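Cyclase (Uncultured organism, PDB 5IBZ) probably acts as a cyclase-family hydrolase of the arylformamidase type, and is seen here with acetylphosphate bound. Local coordinates at residues B[17-20]-B[21-25]; B[76-80]-B[81-85]; B[185-189]-B[190-194]. One frame throughout, in Å; residues are numbered along the deposited sequence.

Contact 1: B[17-20]-B[21-25]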
ATOM      1  N   LEU B  17     -11.642 -33.051 -22.170  1.00 30.67           N
ATOM      2  CA  LEU B  17     -11.929 -32.838 -20.752  1.00 21.10           C
ATOM      3  C   LEU B  17     -12.148 -31.379 -20.379  1.00 16.51           C
ATOM      4  O   LEU B  17     -11.215 -30.670 -19.995  1.00 17.80           O
ATOM      5  CB  LEU B  17     -10.788 -33.407 -19.906  1.00 20.65           C
ATOM      6  CG  LEU B  17     -11.036 -33.511 -18.404  1.00 29.86           C
ATOM      7  CD1 LEU B  17     -12.098 -34.538 -18.095  1.00 29.72           C
ATOM      8  CD2 LEU B  17      -9.734 -33.870 -17.727  1.00 35.72           C
ATOM      9  N   ASN B  18     -13.391 -30.935 -20.458  1.00 14.48           N
ATOM     10  CA  ASN B  18     -13.713 -29.574 -20.047  1.00 13.83           C
ATOM     11  C   ASN B  18     -15.172 -29.466 -19.632  1.00 13.31           C
ATOM     12  O   ASN B  18     -15.999 -30.347 -19.966  1.00 13.55           O
ATOM     13  CB  ASN B  18     -13.403 -28.573 -21.166  1.00 14.23           C
ATOM     14  CG  ASN B  18     -14.387 -28.638 -22.295  1.00 19.68           C
ATOM     15  OD1 ASN B  18     -15.494 -28.119 -22.186  1.00 17.60           O
ATOM     16  ND2 ASN B  18     -13.999 -29.288 -23.396  1.00 23.50           N
ATOM     17  N   ASN B  19     -15.472 -28.414 -18.882  1.00 12.66           N
ATOM     18  CA  ASN B  19     -16.834 -28.104 -18.500  1.00 12.22           C
ATOM     19  C   ASN B  19     -17.417 -26.882 -19.214  1.00 12.27           C
ATOM     20  O   ASN B  19     -18.409 -26.321 -18.763  1.00 11.89           O
ATOM     21  CB  ASN B  19     -16.910 -27.881 -16.986  1.00 11.50           C
ATOM     22  CG  ASN B  19     -16.762 -29.146 -16.206  1.00 11.46           C
ATOM     23  OD1 ASN B  19     -17.240 -30.206 -16.622  1.00 11.88           O
ATOM     24  ND2 ASN B  19     -16.115 -29.049 -15.039  1.00 11.05           N
ATOM     25  N   TRP B  20     -16.831 -26.470 -20.331  1.00 12.81           N
ATOM     26  CA  TRP B  20     -17.380 -25.337 -21.062  1.00 12.97           C
ATOM     27  C   TRP B  20     -18.799 -25.663 -21.518  1.00 14.05           C
ATOM     28  O   TRP B  20     -19.051 -26.741 -22.048  1.00 14.82           O
ATOM     29  CB  TRP B  20     -16.515 -24.980 -22.264  1.00 15.28           C
ATOM     30  CG  TRP B  20     -15.156 -24.429 -21.914  1.00 13.58           C
ATOM     31  CD1 TRP B  20     -14.450 -24.605 -20.742  1.00 13.09           C
ATOM     32  CD2 TRP B  20     -14.346 -23.606 -22.749  1.00 14.09           C
ATOM     33  NE1 TRP B  20     -13.241 -23.944 -20.822  1.00 13.25           N
ATOM     34  CE2 TRP B  20     -13.156 -23.322 -22.044  1.00 13.86           C
ATOM     35  CE3 TRP B  20     -14.507 -23.083 -24.032  1.00 14.76           C
ATOM     36  CZ2 TRP B  20     -12.140 -22.526 -22.591  1.00 14.30           C
ATOM     37  CZ3 TRP B  20     -13.500 -22.304 -24.567  1.00 15.20           C
ATOM     38  CH2 TRP B  20     -12.338 -22.032 -23.855  1.00 14.96           C
ATOM     39  N   GLY B  21     -19.714 -24.727 -21.278  1.00 13.28           N
ATOM     40  CA  GLY B  21     -21.107 -24.907 -21.607  1.00 13.00           C
ATOM     41  C   GLY B  21     -21.932 -25.762 -20.649  1.00 14.30           C
ATOM     42  O   GLY B  21     -23.156 -25.810 -20.792  1.00 14.07           O
ATOM     43  N   LYS B  22     -21.296 -26.440 -19.700  1.00 14.25           N
ATOM     44  CA  LYS B  22     -22.029 -27.322 -18.775  1.00 11.92           C
ATOM     45  C   LYS B  22     -23.129 -26.572 -18.045  1.00 14.99           C
ATOM     46  O   LYS B  22     -24.213 -27.119 -17.774  1.00 15.41           O
ATOM     47  CB  LYS B  22     -21.077 -27.952 -17.745  1.00 11.58           C
ATOM     48  CG  LYS B  22     -21.783 -28.832 -16.708  1.00 11.30           C
ATOM     49  CD  LYS B  22     -20.799 -29.665 -15.907  1.00 14.46           C
ATOM     50  CE  LYS B  22     -20.448 -30.955 -16.627  1.00 21.72           C
ATOM     51  NZ  LYS B  22     -19.395 -31.754 -15.896  1.00 28.20           N
ATOM     52  N   TRP B  23     -22.826 -25.330 -17.696  1.00 11.63           N
ATOM     53  CA  TRP B  23     -23.755 -24.472 -16.971  1.00 10.95           C
ATOM     54  C   TRP B  23     -24.172 -23.281 -17.822  1.00 11.28           C
ATOM     55  O   TRP B  23     -24.566 -22.231 -17.299  1.00 12.46           O
ATOM     56  CB  TRP B  23     -23.124 -24.012 -15.657  1.00 10.60           C
ATOM     57  CG  TRP B  23     -22.682 -25.158 -14.790  1.00 10.53           C
ATOM     58  CD1 TRP B  23     -23.476 -25.970 -14.036  1.00 11.76           C
ATOM     59  CD2 TRP B  23     -21.338 -25.604 -14.576  1.00 10.02           C
ATOM     60  NE1 TRP B  23     -22.720 -26.902 -13.382  1.00 11.38           N
ATOM     61  CE2 TRP B  23     -21.397 -26.697 -13.690  1.00  9.85           C
ATOM     62  CE3 TRP B  23     -20.082 -25.185 -15.052  1.00 10.13           C
ATOM     63  CZ2 TRP B  23     -20.257 -27.368 -13.256  1.00 10.64           C
ATOM     64  CZ3 TRP B  23     -18.966 -25.870 -14.639  1.00 10.08           C
ATOM     65  CH2 TRP B  23     -19.054 -26.939 -13.748  1.00 11.17           C
ATOM     66  N   GLY B  24     -24.101 -23.461 -19.141  1.00 12.17           N
ATOM     67  CA  GLY B  24     -24.496 -22.441 -20.092  1.00 13.97           C
ATOM     68  C   GLY B  24     -23.290 -21.712 -20.635  1.00 12.46           C
ATOM     69  O   GLY B  24     -22.283 -21.604 -19.959  1.00 13.47           O
ATOM     70  N   ASP B  25     -23.391 -21.186 -21.849  1.00 15.82           N
ATOM     71  CA  ASP B  25     -22.247 -20.526 -22.447  1.00 15.79           C
ATOM     72  C   ASP B  25     -22.042 -19.091 -21.931  1.00 14.40           C
ATOM     73  O   ASP B  25     -21.062 -18.454 -22.283  1.00 19.58           O
ATOM     74  CB  ASP B  25     -22.381 -20.562 -23.970  1.00 21.90           C
ATOM     75  CG  ASP B  25     -22.172 -21.982 -24.533  1.00 30.31           C
ATOM     76  OD1 ASP B  25     -21.206 -22.657 -24.109  1.00 33.63           O
ATOM     77  OD2 ASP B  25     -22.972 -22.429 -25.370  1.00 30.86           O
TER

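Contact 2: B[76-80]-B[81-85]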
HETATM    1  N   MSE B  76      -0.230   0.372  11.511  1.00 11.01           N
HETATM    2  CA  MSE B  76      -1.215   1.109  12.282  1.00 12.24           C
HETATM    3  C   MSE B  76      -1.279   2.566  11.832  1.00 11.77           C
HETATM    4  O   MSE B  76      -0.275   3.170  11.432  1.00 14.40           O
HETATM    5  CB  MSE B  76      -0.888   1.050  13.785  1.00 12.58           C
HETATM    6  CG  MSE B  76      -0.628  -0.327  14.363  1.00 11.15           C
HETATM    7 SE   MSE B  76      -2.156  -1.498  14.624  0.52 17.41          SE
HETATM    8  CE  MSE B  76      -3.019  -0.536  16.028  1.00 19.80           C
ATOM      9  N   GLU B  77      -2.473   3.146  11.923  1.00 10.14           N
ATOM     10  CA  GLU B  77      -2.686   4.562  11.701  1.00 10.68           C
ATOM     11  C   GLU B  77      -2.670   5.334  13.040  1.00 11.10           C
ATOM     12  O   GLU B  77      -2.201   6.462  13.116  1.00 11.61           O
ATOM     13  CB  GLU B  77      -4.018   4.763  10.962  1.00 11.20           C
ATOM     14  CG  GLU B  77      -4.396   6.197  10.737  1.00 11.95           C
ATOM     15  CD  GLU B  77      -3.519   6.894   9.730  1.00 14.34           C
ATOM     16  OE1 GLU B  77      -2.786   6.202   9.005  1.00 16.09           O
ATOM     17  OE2 GLU B  77      -3.554   8.138   9.676  1.00 15.85           O
ATOM     18  N   ILE B  78      -3.190   4.704  14.091  1.00 10.92           N
ATOM     19  CA  ILE B  78      -3.161   5.268  15.437  1.00 11.32           C
ATOM     20  C   ILE B  78      -3.246   4.086  16.403  1.00 10.97           C
ATOM     21  O   ILE B  78      -3.839   3.062  16.076  1.00 10.52           O
ATOM     22  CB  ILE B  78      -4.286   6.310  15.658  1.00 16.00           C
ATOM     23  CG1 ILE B  78      -4.213   6.890  17.070  1.00 21.15           C
ATOM     24  CG2 ILE B  78      -5.626   5.723  15.405  1.00 17.10           C
ATOM     25  CD1 ILE B  78      -4.156   8.383  17.079  1.00 32.02           C
ATOM     26  N   THR B  79      -2.573   4.211  17.542  1.00 11.21           N
ATOM     27  CA  THR B  79      -2.356   3.104  18.467  1.00 10.96           C
ATOM     28  C   THR B  79      -2.569   3.515  19.905  1.00 11.42           C
ATOM     29  O   THR B  79      -2.624   4.692  20.208  1.00 11.95           O
ATOM     30  CB  THR B  79      -0.909   2.571  18.417  1.00 16.27           C
ATOM     31  OG1 THR B  79      -0.060   3.531  19.062  1.00 17.91           O
ATOM     32  CG2 THR B  79      -0.443   2.328  17.010  1.00 20.18           C
ATOM     33  N   GLY B  80      -2.651   2.543  20.800  1.00 11.38           N
ATOM     34  CA  GLY B  80      -2.694   2.858  22.223  1.00 11.76           C
ATOM     35  C   GLY B  80      -1.467   3.634  22.682  1.00 12.17           C
ATOM     36  O   GLY B  80      -1.564   4.510  23.545  1.00 12.75           O
ATOM     37  N   ALA B  81      -0.316   3.298  22.116  1.00 11.93           N
ATOM     38  CA  ALA B  81       0.939   3.926  22.508  1.00 13.56           C
ATOM     39  C   ALA B  81       0.880   5.431  22.297  1.00 12.83           C
ATOM     40  O   ALA B  81       1.506   6.201  23.018  1.00 13.36           O
ATOM     41  CB  ALA B  81       2.085   3.332  21.730  1.00 12.02           C
ATOM     42  N   ASP B  82       0.115   5.856  21.300  1.00 12.71           N
ATOM     43  CA  ASP B  82      -0.018   7.289  21.020  1.00 14.63           C
ATOM     44  C   ASP B  82      -0.621   8.053  22.185  1.00 13.88           C
ATOM     45  O   ASP B  82      -0.289   9.210  22.416  1.00 14.49           O
ATOM     46  CB  ASP B  82      -0.868   7.491  19.784  1.00 14.80           C
ATOM     47  CG  ASP B  82      -0.136   7.110  18.524  1.00 16.29           C
ATOM     48  OD1 ASP B  82       0.957   7.649  18.303  1.00 20.92           O
ATOM     49  OD2 ASP B  82      -0.624   6.248  17.772  1.00 15.06           O
ATOM     50  N   TYR B  83      -1.517   7.396  22.920  1.00 13.79           N
ATOM     51  CA  TYR B  83      -2.203   8.040  24.045  1.00 14.44           C
ATOM     52  C   TYR B  83      -1.342   7.999  25.293  1.00 14.78           C
ATOM     53  O   TYR B  83      -1.499   8.810  26.206  1.00 15.92           O
ATOM     54  CB  TYR B  83      -3.565   7.362  24.297  1.00 14.28           C
ATOM     55  CG  TYR B  83      -4.504   7.453  23.116  1.00 14.04           C
ATOM     56  CD1 TYR B  83      -5.379   8.538  22.966  1.00 19.18           C
ATOM     57  CD2 TYR B  83      -4.535   6.458  22.160  1.00 14.01           C
ATOM     58  CE1 TYR B  83      -6.243   8.611  21.877  1.00 17.18           C
ATOM     59  CE2 TYR B  83      -5.384   6.532  21.067  1.00 16.78           C
ATOM     60  CZ  TYR B  83      -6.233   7.608  20.933  1.00 17.55           C
ATOM     61  OH  TYR B  83      -7.072   7.634  19.836  1.00 24.49           O
ATOM     62  N   VAL B  84      -0.430   7.041  25.340  1.00 14.35           N
ATOM     63  CA  VAL B  84       0.570   7.037  26.392  1.00 14.70           C
ATOM     64  C   VAL B  84       1.510   8.216  26.170  1.00 17.81           C
ATOM     65  O   VAL B  84       1.856   8.914  27.100  1.00 17.94           O
ATOM     66  CB  VAL B  84       1.385   5.746  26.422  1.00 14.21           C
ATOM     67  CG1 VAL B  84       2.366   5.773  27.586  1.00 17.69           C
ATOM     68  CG2 VAL B  84       0.487   4.520  26.491  1.00 13.74           C
ATOM     69  N   ALA B  85       1.926   8.437  24.922  1.00 17.37           N
ATOM     70  CA  ALA B  85       2.845   9.532  24.622  1.00 17.05           C
ATOM     71  C   ALA B  85       2.170  10.906  24.717  1.00 17.67           C
ATOM     72  O   ALA B  85       2.798  11.880  25.148  1.00 22.29           O
ATOM     73  CB  ALA B  85       3.439   9.346  23.229  1.00 16.88           C
TER

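Contact 3: B[185-189]-B[190-194]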
ATOM      1  N   GLY B 185      -6.630 -43.764  -2.299  1.00 13.19           N
ATOM      2  CA  GLY B 185      -6.131 -44.651  -1.266  1.00 15.56           C
ATOM      3  C   GLY B 185      -6.302 -44.038   0.104  1.00 13.88           C
ATOM      4  O   GLY B 185      -6.664 -44.725   1.066  1.00 15.51           O
ATOM      5  N   ALA B 186      -6.010 -42.749   0.200  1.00 12.27           N
ATOM      6  CA  ALA B 186      -6.157 -42.047   1.468  1.00  9.84           C
ATOM      7  C   ALA B 186      -7.616 -41.937   1.880  1.00 11.65           C
ATOM      8  O   ALA B 186      -7.968 -42.167   3.028  1.00 11.92           O
ATOM      9  CB  ALA B 186      -5.524 -40.674   1.378  1.00 12.69           C
ATOM     10  N   LEU B 187      -8.474 -41.582   0.936  1.00 12.29           N
ATOM     11  CA  LEU B 187      -9.898 -41.515   1.224  1.00 12.29           C
ATOM     12  C   LEU B 187     -10.434 -42.884   1.665  1.00 13.43           C
ATOM     13  O   LEU B 187     -11.227 -42.973   2.591  1.00 14.74           O
ATOM     14  CB  LEU B 187     -10.662 -40.999   0.003  1.00 11.86           C
ATOM     15  CG  LEU B 187     -10.472 -39.504  -0.247  1.00 15.58           C
ATOM     16  CD1 LEU B 187     -10.874 -39.124  -1.658  1.00 17.03           C
ATOM     17  CD2 LEU B 187     -11.283 -38.705   0.764  1.00 16.73           C
ATOM     18  N   ALA B 188      -9.980 -43.956   1.023  1.00 12.14           N
ATOM     19  CA  ALA B 188     -10.412 -45.302   1.426  1.00 15.84           C
ATOM     20  C   ALA B 188      -9.941 -45.638   2.841  1.00 17.47           C
ATOM     21  O   ALA B 188     -10.717 -46.182   3.638  1.00 18.26           O
ATOM     22  CB  ALA B 188      -9.916 -46.336   0.432  1.00 17.08           C
ATOM     23  N   LYS B 189      -8.689 -45.313   3.162  1.00 13.78           N
ATOM     24  CA  LYS B 189      -8.148 -45.548   4.504  1.00 14.86           C
ATOM     25  C   LYS B 189      -8.940 -44.805   5.568  1.00 13.64           C
ATOM     26  O   LYS B 189      -9.187 -45.328   6.655  1.00 16.82           O
ATOM     27  CB  LYS B 189      -6.686 -45.122   4.567  1.00 20.49           C
ATOM     28  CG  LYS B 189      -6.009 -45.467   5.886  1.00 25.51           C
ATOM     29  CD  LYS B 189      -4.528 -45.139   5.847  1.00 34.45           C
ATOM     30  CE  LYS B 189      -4.184 -43.860   6.594  1.00 43.77           C
ATOM     31  NZ  LYS B 189      -3.015 -44.079   7.498  1.00 39.90           N
ATOM     32  N   GLN B 190      -9.324 -43.571   5.246  1.00 13.10           N
ATOM     33  CA  GLN B 190     -10.081 -42.713   6.154  1.00 14.17           C
ATOM     34  C   GLN B 190     -11.542 -43.143   6.261  1.00 15.25           C
ATOM     35  O   GLN B 190     -12.283 -42.636   7.100  1.00 16.68           O
ATOM     36  CB  GLN B 190     -10.040 -41.253   5.676  1.00 11.37           C
ATOM     37  CG  GLN B 190      -8.658 -40.646   5.653  1.00 11.44           C
ATOM     38  CD  GLN B 190      -8.579 -39.290   4.966  1.00 10.98           C
ATOM     39  OE1 GLN B 190      -7.488 -38.724   4.833  1.00 11.75           O
ATOM     40  NE2 GLN B 190      -9.714 -38.752   4.558  1.00 10.46           N
ATOM     41  N   LYS B 191     -11.952 -44.047   5.372  1.00 14.80           N
ATOM     42  CA  LYS B 191     -13.351 -44.402   5.174  1.00 16.64           C
ATOM     43  C   LYS B 191     -14.195 -43.169   4.831  1.00 14.72           C
ATOM     44  O   LYS B 191     -15.308 -43.008   5.325  1.00 15.62           O
ATOM     45  CB  LYS B 191     -13.909 -45.123   6.422  1.00 16.32           C
ATOM     46  CG  LYS B 191     -13.133 -46.351   6.816  1.00 21.63           C
ATOM     47  CD  LYS B 191     -13.785 -47.034   8.019  1.00 33.93           C
ATOM     48  CE  LYS B 191     -12.817 -47.954   8.725  1.00 47.02           C
ATOM     49  NZ  LYS B 191     -12.043 -48.760   7.752  1.00 51.98           N
ATOM     50  N   SER B 192     -13.643 -42.302   3.984  1.00 13.38           N
ATOM     51  CA  SER B 192     -14.312 -41.088   3.545  1.00 14.84           C
ATOM     52  C   SER B 192     -14.915 -41.296   2.164  1.00 19.11           C
ATOM     53  O   SER B 192     -14.378 -42.054   1.351  1.00 22.64           O
ATOM     54  CB  SER B 192     -13.334 -39.901   3.505  1.00 14.16           C
ATOM     55  OG  SER B 192     -12.671 -39.745   4.743  1.00 16.85           O
ATOM     56  N   LYS B 193     -16.028 -40.626   1.900  1.00 15.88           N
ATOM     57  CA  LYS B 193     -16.694 -40.715   0.610  1.00 19.93           C
ATOM     58  C   LYS B 193     -16.979 -39.316   0.082  1.00 20.07           C
ATOM     59  O   LYS B 193     -17.646 -38.531   0.742  1.00 23.93           O
ATOM     60  CB  LYS B 193     -17.992 -41.507   0.722  1.00 25.20           C
ATOM     61  CG  LYS B 193     -17.781 -42.989   0.995  1.00 34.25           C
ATOM     62  N   LEU B 194     -16.473 -39.008  -1.104  1.00 16.61           N
ATOM     63  CA  LEU B 194     -16.709 -37.689  -1.704  1.00 14.42           C
ATOM     64  C   LEU B 194     -18.072 -37.641  -2.333  1.00 14.81           C
ATOM     65  O   LEU B 194     -18.594 -38.664  -2.803  1.00 18.28           O
ATOM     66  CB  LEU B 194     -15.677 -37.366  -2.776  1.00 15.62           C
ATOM     67  CG  LEU B 194     -14.237 -37.272  -2.312  1.00 15.76           C
ATOM     68  CD1 LEU B 194     -13.360 -36.967  -3.498  1.00 15.60           C
ATOM     69  CD2 LEU B 194     -14.091 -36.213  -1.246  1.00 17.20           C
TER
HETATM   70  O   HOH W   1      -9.754 -48.085   7.012  1.00 35.43           O

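Contact 1: B[17-20]-B[21-25]
A type II beta turn from N19 to K22 brings the side chains of N19 and K22 together, and a type I turn from G21 to G24 follows directly on it. The first turn is closed by K22 N, which donates to N19 O at 3.0 Å. G21, at the third position of this turn, has a positive phi of 79°, which favours glycine. The second turn is closed by G24 N to G21 O, also 3.0 Å.

N19 and K22 are joined again through their side chains, which run side by side in the same direction. K22 starts with CG anti to its own N (chi1 177°) and bends at chi3, bringing NZ to N19 OD1 at 2.8 Å, above the amide plane. NZ has a second partner in Y34 OH. N19 CB meets the six-membered end of W23, 3.7 Å from CZ3, with amide and ring planes 66° apart. K22 CG covers one face of the same indole. Overlapping the start of the turn, N18 OD1 accepts from W20 N at 2.8 Å, an Asx turn.

This surface loop precedes helix 37-44. N19 ND2 reaches L275 O and W20 NE1 reaches R273 O, both on helix 266-275, while K22 touches H238 on helix 233-239.

Contact 2: B[76-80]-B[81-85]
D82 OD2 receives T79 N at 2.8 Å and also makes a hydrogen bond with S137 OG of the fourth subunit, so a backbone amide and a hydroxyl of another chain both grip this one oxygen. With T79 at the N-cap of helix 80-85, the bond from T79 N is one half of a capping box. The reciprocal half is D82 N to T79 OG1, 3.2 Å at an N-H...O angle of 143°; D82 N also donates to T79 O, 3.2 Å away. The carboxylate uses the anti lone pair of OD2 towards T79 N, and chi1 of -73° swings CG back beside D82's own N, towards the N-cap residue. On T79, OG1 sits between the backbone N and the carbonyl carbon (chi1 73°), from where it accepts from D82 N in the first turn. An alanine in place of D82 would probably leave T79 N and the S137 hydroxyl of the fourth subunit without this partner, reducing the capping box to its T79 half.

The chain enters the cap from strand 73-76 through a classic beta bulge, in which E77 and I78 both face D101 of strand 97-107. The third subunit packs on the helix too: V84 against V84 of that subunit, and A81 against its A85, so the capped turn lies within the interface of the tetramer.

Y83 is held by the same first turn. Its N donates to G80 O at 3.0 Å, and that same oxygen lies at the ring edge, near its plane. Y83 OH is hydrogen-bonded to F99 N, and the side chains of I78 and Y83 cross at about a right angle, with I78 CG1 4.2 Å from Y83 CE2.

Contact 3: B[185-189]-B[190-194]
L187 and Q190 reach past the end of helix 180-190 to the chain that leaves it, where K191 takes a positive phi of 57° in a Schellman motif. The two bonds back into the last turn are S192 N to L187 O, 2.9 Å, and K191 N to A188 O, 3.0 Å.

Q190 places CG anti to its carbonyl carbon (chi1 -63°) and extends beyond it, which lays CG over A186 O at 3.1 Å. Its NE2 then donates to S192 OG at 3.1 Å, with the hydroxyl in the amide plane. Both ends of this amide are tied to the sheet: NE2 also donates to L161 O, and OE1 accepts from D163 N, which fixes the rotation of the group. L187 divides its two methyls, CD2 meeting S192 CB at 3.6 Å and CD1 meeting L194 CD1 at 3.8 Å, its side chain crossing that of L194 at about a right angle. A water is bonded to K189 O; its link to K191 NZ is unusually short and therefore doubtful.

At the helix end, L187 and L194 both pack on V160 of strand 158-163 and on W236 of helix 233-239.

Overall arrangement
The three contacts follow one another along the chain and none touches another. Contacts 1 and 3 belong to the globular body, their centres 29 Å apart and nearest atoms about 14 Å apart; both touch helix 233-239, contact 1 through L17 and K22, contact 3 through L187 and L194. Contact 2 lies far out on the other side of the chain's centre, about 35 Å from it, with its centre 54 Å from that of contact 1 and 52 Å from that of contact 3. It alone touches other subunits. The side chain of Y83 lies about 9 Å from a bound acetylphosphate; no residue of the three contacts is among R69, D115, H119, I250, H268 and E281, the residues seen around acetylphosphate.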